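Local coordinates for E1 (Kluyveromyces marxianus, PDB 3VX6), which is the N-terminal domain of Atg7, the E1-like enzyme that activates ATG12 and ATG8 for autophagy and cytoplasm-to-vacuole transport, at residues E114-S122 with K172-V180; K198-D209 with I233-E244. One frame throughout, in Å; residues are numbered along the deposited sequence.

Contact 1: residues E114-S122 with K172-V180; sequences ENDLNEIIS and KQNVIIACV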
loop_
_atom_site.group_PDB
_atom_site.type_symbol
_atom_site.label_atom_id
_atom_site.label_comp_id
_atom_site.label_asym_id
_atom_site.label_seq_id
_atom_site.Cartn_x
_atom_site.Cartn_y
_atom_site.Cartn_z
ATOM N N GLU A 114 2.551 15.434 6.267
ATOM C CA GLU A 114 3.464 16.527 5.986
ATOM C C GLU A 114 3.703 16.737 4.495
ATOM O O GLU A 114 4.227 17.776 4.100
ATOM C CB GLU A 114 4.814 16.331 6.704
ATOM C CG GLU A 114 5.588 15.072 6.315
ATOM C CD GLU A 114 7.016 15.033 6.880
ATOM O OE1 GLU A 114 7.221 15.448 8.045
ATOM O OE2 GLU A 114 7.930 14.566 6.159
ATOM N N ASN A 115 3.300 15.780 3.661
ATOM C CA ASN A 115 3.534 15.912 2.225
ATOM C C ASN A 115 2.315 15.691 1.344
ATOM O O ASN A 115 1.694 16.638 0.867
ATOM C CB ASN A 115 4.645 14.952 1.780
ATOM C CG ASN A 115 5.882 15.031 2.665
ATOM O OD1 ASN A 115 6.358 16.119 2.994
ATOM N ND2 ASN A 115 6.417 13.871 3.045
ATOM N N ASP A 116 1.990 14.427 1.115
ATOM C CA ASP A 116 0.867 14.063 0.263
ATOM C C ASP A 116 0.365 12.723 0.771
ATOM O O ASP A 116 1.149 11.923 1.291
ATOM C CB ASP A 116 1.356 13.943 -1.189
ATOM C CG ASP A 116 0.223 13.748 -2.191
ATOM O OD1 ASP A 116 -0.484 12.718 -2.124
ATOM O OD2 ASP A 116 0.046 14.628 -3.062
ATOM N N LEU A 117 -0.937 12.477 0.644
ATOM C CA LEU A 117 -1.489 11.207 1.092
ATOM C C LEU A 117 -0.977 10.058 0.227
ATOM O O LEU A 117 -0.875 8.925 0.687
ATOM C CB LEU A 117 -3.018 11.221 1.054
ATOM C CG LEU A 117 -3.716 12.243 1.937
ATOM C CD1 LEU A 117 -5.178 11.907 1.964
ATOM C CD2 LEU A 117 -3.125 12.234 3.336
ATOM N N ASN A 118 -0.656 10.337 -1.027
ATOM C CA ASN A 118 -0.155 9.275 -1.879
ATOM C C ASN A 118 1.022 8.600 -1.212
ATOM O O ASN A 118 1.253 7.416 -1.410
ATOM C CB ASN A 118 0.296 9.823 -3.229
ATOM C CG ASN A 118 -0.860 10.062 -4.178
ATOM O OD1 ASN A 118 -1.399 9.121 -4.783
ATOM N ND2 ASN A 118 -1.261 11.321 -4.309
ATOM N N GLU A 119 1.764 9.350 -0.410
ATOM C CA GLU A 119 2.936 8.793 0.245
ATOM C C GLU A 119 2.669 7.803 1.353
ATOM O O GLU A 119 3.585 7.103 1.784
ATOM C CB GLU A 119 3.819 9.907 0.792
ATOM C CG GLU A 119 4.391 10.799 -0.270
ATOM C CD GLU A 119 5.424 11.749 0.285
ATOM O OE1 GLU A 119 5.639 12.802 -0.344
ATOM O OE2 GLU A 119 6.032 11.441 1.342
ATOM N N ILE A 120 1.434 7.739 1.829
ATOM C CA ILE A 120 1.111 6.813 2.908
ATOM C C ILE A 120 0.996 5.384 2.400
ATOM O O ILE A 120 0.925 4.438 3.189
ATOM C CB ILE A 120 -0.202 7.185 3.583
ATOM C CG1 ILE A 120 -1.351 6.979 2.597
ATOM C CG2 ILE A 120 -0.126 8.614 4.087
ATOM C CD1 ILE A 120 -2.668 7.446 3.086
ATOM N N ILE A 121 0.986 5.235 1.078
ATOM C CA ILE A 121 0.870 3.925 0.451
ATOM C C ILE A 121 2.190 3.409 -0.074
ATOM O O ILE A 121 2.851 4.070 -0.867
ATOM C CB ILE A 121 -0.128 3.946 -0.729
ATOM C CG1 ILE A 121 -1.549 4.093 -0.194
ATOM C CG2 ILE A 121 0.021 2.670 -1.568
ATOM C CD1 ILE A 121 -2.594 4.076 -1.265
ATOM N N SER A 122 2.558 2.216 0.370
ATOM C CA SER A 122 3.789 1.589 -0.068
ATOM C C SER A 122 3.805 0.112 0.310
ATOM O O SER A 122 2.934 -0.372 1.022
ATOM C CB SER A 122 4.980 2.294 0.567
ATOM O OG SER A 122 6.184 1.847 -0.011
ATOM N N LYS A 172 -7.095 10.631 -15.323
ATOM C CA LYS A 172 -6.179 11.247 -16.274
ATOM C C LYS A 172 -4.857 11.505 -15.563
ATOM O O LYS A 172 -3.822 11.702 -16.209
ATOM C CB LYS A 172 -6.760 12.564 -16.798
ATOM N N GLN A 173 -4.907 11.499 -14.231
ATOM C CA GLN A 173 -3.734 11.744 -13.405
ATOM C C GLN A 173 -2.964 10.491 -13.038
ATOM O O GLN A 173 -3.516 9.401 -12.938
ATOM C CB GLN A 173 -4.130 12.484 -12.136
ATOM C CG GLN A 173 -4.003 13.979 -12.250
ATOM C CD GLN A 173 -4.687 14.696 -11.107
ATOM O OE1 GLN A 173 -4.516 14.332 -9.937
ATOM N NE2 GLN A 173 -5.462 15.730 -11.434
ATOM N N ASN A 174 -1.671 10.676 -12.828
ATOM C CA ASN A 174 -0.774 9.594 -12.487
ATOM C C ASN A 174 -0.815 9.273 -10.981
ATOM O O ASN A 174 -0.093 8.394 -10.514
ATOM C CB ASN A 174 0.650 9.984 -12.906
ATOM C CG ASN A 174 1.516 8.784 -13.230
ATOM O OD1 ASN A 174 2.743 8.879 -13.253
ATOM N ND2 ASN A 174 0.882 7.645 -13.494
ATOM N N VAL A 175 -1.658 9.970 -10.224
ATOM C CA VAL A 175 -1.736 9.726 -8.783
ATOM C C VAL A 175 -2.805 8.721 -8.438
ATOM O O VAL A 175 -3.786 8.581 -9.165
ATOM C CB VAL A 175 -2.018 11.012 -7.990
ATOM C CG1 VAL A 175 -0.893 12.004 -8.213
ATOM C CG2 VAL A 175 -3.345 11.599 -8.411
ATOM N N ILE A 176 -2.607 8.017 -7.325
ATOM C CA ILE A 176 -3.564 7.014 -6.882
ATOM C C ILE A 176 -4.439 7.585 -5.762
ATOM O O ILE A 176 -5.496 7.044 -5.435
ATOM C CB ILE A 176 -2.824 5.669 -6.500
ATOM C CG1 ILE A 176 -3.528 4.951 -5.359
ATOM C CG2 ILE A 176 -1.385 5.941 -6.131
ATOM C CD1 ILE A 176 -3.022 5.358 -4.025
ATOM N N ILE A 177 -4.001 8.705 -5.202
ATOM C CA ILE A 177 -4.741 9.401 -4.158
ATOM C C ILE A 177 -4.697 10.909 -4.440
ATOM O O ILE A 177 -3.645 11.472 -4.751
ATOM C CB ILE A 177 -4.150 9.175 -2.752
ATOM C CG1 ILE A 177 -4.321 7.724 -2.313
ATOM C CG2 ILE A 177 -4.877 10.070 -1.745
ATOM C CD1 ILE A 177 -3.757 7.451 -0.925
ATOM N N ALA A 178 -5.848 11.554 -4.352
ATOM C CA ALA A 178 -5.930 12.988 -4.576
ATOM C C ALA A 178 -7.063 13.505 -3.703
ATOM O O ALA A 178 -7.644 12.754 -2.915
ATOM C CB ALA A 178 -6.212 13.284 -6.053
ATOM N N CYS A 179 -7.365 14.786 -3.813
ATOM C CA CYS A 179 -8.457 15.330 -3.042
ATOM C C CYS A 179 -9.224 16.257 -3.953
ATOM O O CYS A 179 -8.820 16.500 -5.089
ATOM C CB CYS A 179 -7.952 16.071 -1.797
ATOM S SG CYS A 179 -7.128 17.650 -2.081
ATOM N N VAL A 180 -10.355 16.750 -3.470
ATOM C CA VAL A 180 -11.164 17.645 -4.270
ATOM C C VAL A 180 -11.342 18.942 -3.498
ATOM O O VAL A 180 -11.643 18.928 -2.306
ATOM C CB VAL A 180 -12.524 17.016 -4.580
ATOM C CG1 VAL A 180 -13.209 17.803 -5.674
ATOM C CG2 VAL A 180 -12.342 15.568 -5.007
HETATM O O HOH W 1 -2.450 14.115 -5.369
#
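I177 and N118 meet where an Asx turn, opened by D116 and running into the short 3-10 segment 117-120, abuts the first residues of strand 177-181. From CB outward, I177 meets a different neighbour at each step. Its CB lies 3.4 Å from N118 OD1. One branch, CG2, stands anti to the backbone N and reaches L117 CB at 3.6 Å, the two side chains crossing at about a right angle. The other goes through CG1 to CD1, which packs against the end of I121, whose CD1 is less surely placed, and more distantly faces I120 CD1. I218 of helix 215-225 also touches I177, L117 and I120, so this apolar group is closed in by a helix as well.

The polar half belongs to the N118 amide. Its OD1 takes the I177 N-H at 2.7 Å, the donor tilted 32° from the carbonyl plane, and more weakly the I176 N-H. D116 is the second shell: its OD1 receives N118 N on the anti lone pair and N118 ND2 on the syn side, well out of the carboxylate plane, which should restrain the amide from turning. ND2 also points back at I177 O, though so close in the model that the detail of that bond is doubtful, and water 1 donates to that same oxygen at 3.0 Å.

Contact 2: residues K198-D209 with I233-E244; sequences KVVFKDFSHLKD and ICFLRSDESSFE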
loop_
_atom_site.group_PDB
_atom_site.type_symbol
_atom_site.label_atom_id
_atom_site.label_comp_id
_atom_site.label_asym_id
_atom_site.label_seq_id
_atom_site.Cartn_x
_atom_site.Cartn_y
_atom_site.Cartn_z
ATOM N N LYS A 198 -13.146 16.271 -0.037
ATOM C CA LYS A 198 -12.880 14.855 0.035
ATOM C C LYS A 198 -11.572 14.438 -0.583
ATOM O O LYS A 198 -10.863 15.237 -1.185
ATOM C CB LYS A 198 -14.019 14.087 -0.627
ATOM C CG LYS A 198 -14.403 14.571 -1.996
ATOM C CD LYS A 198 -15.802 14.086 -2.317
ATOM C CE LYS A 198 -16.233 14.471 -3.723
ATOM N NZ LYS A 198 -17.679 14.180 -3.931
ATOM N N VAL A 199 -11.273 13.158 -0.403
ATOM C CA VAL A 199 -10.075 12.520 -0.906
ATOM C C VAL A 199 -10.476 11.447 -1.901
ATOM O O VAL A 199 -11.372 10.657 -1.632
ATOM C CB VAL A 199 -9.303 11.860 0.243
ATOM C CG1 VAL A 199 -8.210 10.927 -0.307
ATOM C CG2 VAL A 199 -8.711 12.942 1.128
ATOM N N VAL A 200 -9.819 11.424 -3.054
ATOM C CA VAL A 200 -10.113 10.425 -4.074
ATOM C C VAL A 200 -8.963 9.423 -4.085
ATOM O O VAL A 200 -7.790 9.793 -4.136
ATOM C CB VAL A 200 -10.317 11.080 -5.464
ATOM C CG1 VAL A 200 -11.510 11.998 -5.406
ATOM C CG2 VAL A 200 -9.102 11.876 -5.866
ATOM N N PHE A 201 -9.316 8.147 -4.020
ATOM C CA PHE A 201 -8.337 7.077 -3.950
ATOM C C PHE A 201 -8.580 5.979 -4.984
ATOM O O PHE A 201 -9.689 5.456 -5.102
ATOM C CB PHE A 201 -8.385 6.503 -2.525
ATOM C CG PHE A 201 -7.593 5.241 -2.320
ATOM C CD1 PHE A 201 -8.130 4.195 -1.570
ATOM C CD2 PHE A 201 -6.311 5.101 -2.826
ATOM C CE1 PHE A 201 -7.408 3.046 -1.331
ATOM C CE2 PHE A 201 -5.578 3.948 -2.590
ATOM C CZ PHE A 201 -6.124 2.923 -1.846
ATOM N N LYS A 202 -7.547 5.658 -5.759
ATOM C CA LYS A 202 -7.653 4.579 -6.728
ATOM C C LYS A 202 -7.409 3.359 -5.855
ATOM O O LYS A 202 -6.278 2.934 -5.620
ATOM C CB LYS A 202 -6.598 4.727 -7.821
ATOM C CG LYS A 202 -7.039 5.713 -8.896
ATOM C CD LYS A 202 -5.894 6.527 -9.500
ATOM C CE LYS A 202 -6.436 7.456 -10.574
ATOM N NZ LYS A 202 -5.379 8.234 -11.266
ATOM N N ASP A 203 -8.512 2.837 -5.337
ATOM C CA ASP A 203 -8.526 1.698 -4.439
ATOM C C ASP A 203 -7.733 0.469 -4.891
ATOM O O ASP A 203 -7.703 0.120 -6.074
ATOM C CB ASP A 203 -9.977 1.322 -4.185
ATOM C CG ASP A 203 -10.175 0.619 -2.872
ATOM O OD1 ASP A 203 -11.338 0.287 -2.574
ATOM O OD2 ASP A 203 -9.187 0.396 -2.139
ATOM N N PHE A 204 -7.086 -0.182 -3.929
ATOM C CA PHE A 204 -6.313 -1.385 -4.200
ATOM C C PHE A 204 -7.193 -2.583 -4.001
ATOM O O PHE A 204 -6.732 -3.712 -3.934
ATOM C CB PHE A 204 -5.114 -1.482 -3.270
ATOM C CG PHE A 204 -4.058 -0.477 -3.556
ATOM C CD1 PHE A 204 -4.147 0.338 -4.675
ATOM C CD2 PHE A 204 -2.971 -0.346 -2.716
ATOM C CE1 PHE A 204 -3.168 1.271 -4.952
ATOM C CE2 PHE A 204 -1.983 0.577 -2.979
ATOM C CZ PHE A 204 -2.080 1.393 -4.102
ATOM N N SER A 205 -8.482 -2.337 -3.874
ATOM C CA SER A 205 -9.387 -3.445 -3.711
ATOM C C SER A 205 -10.493 -3.237 -4.718
ATOM O O SER A 205 -10.874 -2.104 -4.995
ATOM C CB SER A 205 -9.954 -3.482 -2.289
ATOM O OG SER A 205 -10.825 -4.591 -2.115
ATOM N N HIS A 206 -10.961 -4.336 -5.294
ATOM C CA HIS A 206 -12.059 -4.314 -6.244
ATOM C C HIS A 206 -13.200 -5.018 -5.541
ATOM O O HIS A 206 -14.245 -5.279 -6.144
ATOM C CB HIS A 206 -11.720 -5.074 -7.521
ATOM C CG HIS A 206 -11.027 -4.244 -8.550
ATOM N ND1 HIS A 206 -10.670 -4.742 -9.785
ATOM C CD2 HIS A 206 -10.601 -2.960 -8.521
ATOM C CE1 HIS A 206 -10.046 -3.801 -10.469
ATOM N NE2 HIS A 206 -9.990 -2.709 -9.725
ATOM N N LEU A 207 -12.976 -5.348 -4.270
ATOM C CA LEU A 207 -13.996 -5.989 -3.457
ATOM C C LEU A 207 -15.123 -4.983 -3.277
ATOM O O LEU A 207 -14.875 -3.802 -3.042
ATOM C CB LEU A 207 -13.430 -6.395 -2.096
ATOM C CG LEU A 207 -12.589 -7.672 -2.101
ATOM C CD1 LEU A 207 -12.142 -7.984 -0.692
ATOM C CD2 LEU A 207 -13.406 -8.842 -2.663
ATOM N N LYS A 208 -16.359 -5.442 -3.412
ATOM C CA LYS A 208 -17.494 -4.546 -3.271
ATOM C C LYS A 208 -17.478 -3.828 -1.922
ATOM O O LYS A 208 -17.576 -4.451 -0.864
ATOM C CB LYS A 208 -18.801 -5.315 -3.449
ATOM N N ASP A 209 -17.327 -2.507 -1.994
ATOM C CA ASP A 209 -17.322 -1.608 -0.848
ATOM C C ASP A 209 -16.318 -1.872 0.245
ATOM O O ASP A 209 -16.394 -1.294 1.332
ATOM C CB ASP A 209 -18.721 -1.519 -0.250
ATOM C CG ASP A 209 -19.707 -0.900 -1.210
ATOM O OD1 ASP A 209 -19.300 0.004 -1.980
ATOM O OD2 ASP A 209 -20.884 -1.316 -1.193
ATOM N N ILE A 233 -14.149 9.807 1.257
ATOM C CA ILE A 233 -13.155 9.267 0.346
ATOM C C ILE A 233 -13.781 8.586 -0.853
ATOM O O ILE A 233 -14.633 7.709 -0.703
ATOM C CB ILE A 233 -12.263 8.246 1.055
ATOM C CG1 ILE A 233 -11.550 8.916 2.233
ATOM C CG2 ILE A 233 -11.279 7.646 0.058
ATOM C CD1 ILE A 233 -10.814 7.953 3.126
ATOM N N CYS A 234 -13.358 8.996 -2.044
ATOM C CA CYS A 234 -13.850 8.398 -3.283
ATOM C C CYS A 234 -12.942 7.226 -3.638
ATOM O O CYS A 234 -11.738 7.393 -3.798
ATOM C CB CYS A 234 -13.820 9.419 -4.421
ATOM S SG CYS A 234 -14.903 10.814 -4.173
ATOM N N PHE A 235 -13.519 6.042 -3.756
ATOM C CA PHE A 235 -12.747 4.854 -4.087
ATOM C C PHE A 235 -12.977 4.483 -5.537
ATOM O O PHE A 235 -13.993 3.888 -5.884
ATOM C CB PHE A 235 -13.149 3.711 -3.157
ATOM C CG PHE A 235 -12.841 3.984 -1.707
ATOM C CD1 PHE A 235 -11.524 3.969 -1.247
ATOM C CD2 PHE A 235 -13.859 4.295 -0.806
ATOM C CE1 PHE A 235 -11.228 4.257 0.091
ATOM C CE2 PHE A 235 -13.569 4.584 0.534
ATOM C CZ PHE A 235 -12.253 4.566 0.981
ATOM N N LEU A 236 -12.034 4.851 -6.391
ATOM C CA LEU A 236 -12.171 4.555 -7.807
ATOM C C LEU A 236 -11.645 3.186 -8.197
ATOM O O LEU A 236 -10.570 2.762 -7.771
ATOM C CB LEU A 236 -11.494 5.637 -8.647
ATOM C CG LEU A 236 -12.217 6.980 -8.557
ATOM C CD1 LEU A 236 -11.883 7.644 -7.229
ATOM C CD2 LEU A 236 -11.802 7.869 -9.714
ATOM N N ARG A 237 -12.432 2.502 -9.017
ATOM C CA ARG A 237 -12.097 1.173 -9.507
ATOM C C ARG A 237 -12.421 1.069 -10.999
ATOM O O ARG A 237 -13.462 1.545 -11.464
ATOM C CB ARG A 237 -12.896 0.101 -8.748
ATOM C CG ARG A 237 -12.377 -0.292 -7.361
ATOM C CD ARG A 237 -13.011 0.517 -6.234
ATOM N NE ARG A 237 -12.702 -0.041 -4.917
ATOM C CZ ARG A 237 -13.322 -1.085 -4.373
ATOM N NH1 ARG A 237 -14.298 -1.697 -5.027
ATOM N NH2 ARG A 237 -12.965 -1.519 -3.173
ATOM N N SER A 238 -11.534 0.452 -11.763
ATOM C CA SER A 238 -11.802 0.286 -13.184
ATOM C C SER A 238 -12.877 -0.806 -13.262
ATOM O O SER A 238 -13.486 -1.051 -14.293
ATOM C CB SER A 238 -10.522 -0.142 -13.906
ATOM O OG SER A 238 -9.953 -1.282 -13.288
ATOM N N ASP A 239 -13.109 -1.416 -12.109
ATOM C CA ASP A 239 -14.050 -2.510 -11.900
ATOM C C ASP A 239 -15.556 -2.209 -12.033
ATOM O O ASP A 239 -16.353 -3.136 -12.185
ATOM C CB ASP A 239 -13.796 -3.066 -10.496
ATOM C CG ASP A 239 -14.361 -4.445 -10.301
ATOM O OD1 ASP A 239 -14.794 -4.762 -9.168
ATOM O OD2 ASP A 239 -14.356 -5.221 -11.279
ATOM N N GLU A 240 -15.940 -0.934 -11.974
ATOM C CA GLU A 240 -17.355 -0.530 -11.998
ATOM C C GLU A 240 -17.759 -0.484 -10.528
ATOM O O GLU A 240 -18.854 -0.048 -10.174
ATOM C CB GLU A 240 -18.260 -1.554 -12.698
ATOM C CG GLU A 240 -17.979 -1.764 -14.163
ATOM C CD GLU A 240 -17.950 -0.461 -14.925
ATOM O OE1 GLU A 240 -18.985 0.240 -14.927
ATOM O OE2 GLU A 240 -16.888 -0.143 -15.512
ATOM N N SER A 241 -16.851 -0.957 -9.680
ATOM C CA SER A 241 -17.063 -1.002 -8.241
ATOM C C SER A 241 -16.686 0.297 -7.533
ATOM O O SER A 241 -16.791 0.378 -6.307
ATOM C CB SER A 241 -16.245 -2.142 -7.631
ATOM O OG SER A 241 -14.857 -1.867 -7.727
ATOM N N SER A 242 -16.238 1.301 -8.288
ATOM C CA SER A 242 -15.854 2.588 -7.696
ATOM C C SER A 242 -16.989 3.228 -6.893
ATOM O O SER A 242 -18.119 3.360 -7.377
ATOM C CB SER A 242 -15.365 3.559 -8.776
ATOM O OG SER A 242 -15.770 3.129 -10.068
ATOM N N PHE A 243 -16.681 3.611 -5.656
ATOM C CA PHE A 243 -17.665 4.230 -4.775
ATOM C C PHE A 243 -17.033 5.294 -3.886
ATOM O O PHE A 243 -15.851 5.224 -3.568
ATOM C CB PHE A 243 -18.298 3.178 -3.869
ATOM C CG PHE A 243 -17.354 2.629 -2.823
ATOM C CD1 PHE A 243 -16.301 1.789 -3.183
ATOM C CD2 PHE A 243 -17.514 2.966 -1.478
ATOM C CE1 PHE A 243 -15.425 1.298 -2.221
ATOM C CE2 PHE A 243 -16.644 2.479 -0.507
ATOM C CZ PHE A 243 -15.597 1.644 -0.878
ATOM N N GLU A 244 -17.825 6.278 -3.484
ATOM C CA GLU A 244 -17.338 7.328 -2.599
ATOM C C GLU A 244 -17.887 6.999 -1.219
ATOM O O GLU A 244 -19.000 6.493 -1.097
ATOM C CB GLU A 244 -17.860 8.697 -3.038
ATOM C CG GLU A 244 -17.473 9.820 -2.089
ATOM C CD GLU A 244 -17.989 11.180 -2.534
ATOM O OE1 GLU A 244 -17.623 11.624 -3.643
ATOM O OE2 GLU A 244 -18.755 11.810 -1.768
HETATM O O HOH W 2 -17.636 -1.264 -4.263
#
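H206 lays its imidazole flat over D239: the CB of D239 sits 3.6 Å from the ring centroid, only 9° off the normal, and the D239 carboxylate is stacked with its plane 7° from that of the ring. F53 stacks on H206 too. Beside the imidazole, R237 slides past in the reverse direction, its CG 3.4 Å from H206 CD2. A bend at chi2 (92°) brings the guanidinium up to D203 and L207. NE and NH2 both hold D203 OD1, side-on and from the same face of the carboxylate, the NE bond being 2.7 Å. NH1 and NH2 close end-on upon L207 O, lying in the guanidinium plane, and NH1 gives a further bond to S241 OG.

All this lies just beyond a beta-alpha-beta unit, in which strands 198-202 and 231-236 run parallel and helix 215-225 links them. C234 N bonds to V199 O, F201 N to C234 O in a nearly straight line, and L236 N to F201 O at 2.7 Å. On the helix side F201 and F235 meet rim to rim, CD1 to CD1 at 3.4 Å.

A leucine in place of R237 would probably leave the D203 carboxylate without its opposite charge and L207 O without two donors, letting the 203-209 loop drift. F243 aims CE1 at the middle of one guanidinium face, 3.8 Å above it, while D209 CA rides over the F243 ring itself, 4.0 Å from its centroid.

Overall arrangement
Both segments of contact 1 precede those of contact 2 in the sequence, and the centres of the two contacts lie about 14 Å apart. They share one mixed six-stranded sheet, in which strand 177-181 of contact 1 runs antiparallel beside strand 198-202 of contact 2, with probable backbone hydrogen bonds from V200 N to A178 O and from K202 N to I176 O. Helix 215-225 touches both, I218 meeting side chains from each. The segment 114-122 enters from elsewhere: it connects helix 97-114 to strand 123-130 of the other six-stranded mixed sheet. Contact 1 therefore ties that connection to this sheet, whereas contact 2 builds the parallel pair at the middle of the sheet and the loops leaving it, all within the Atg7 N-terminal region.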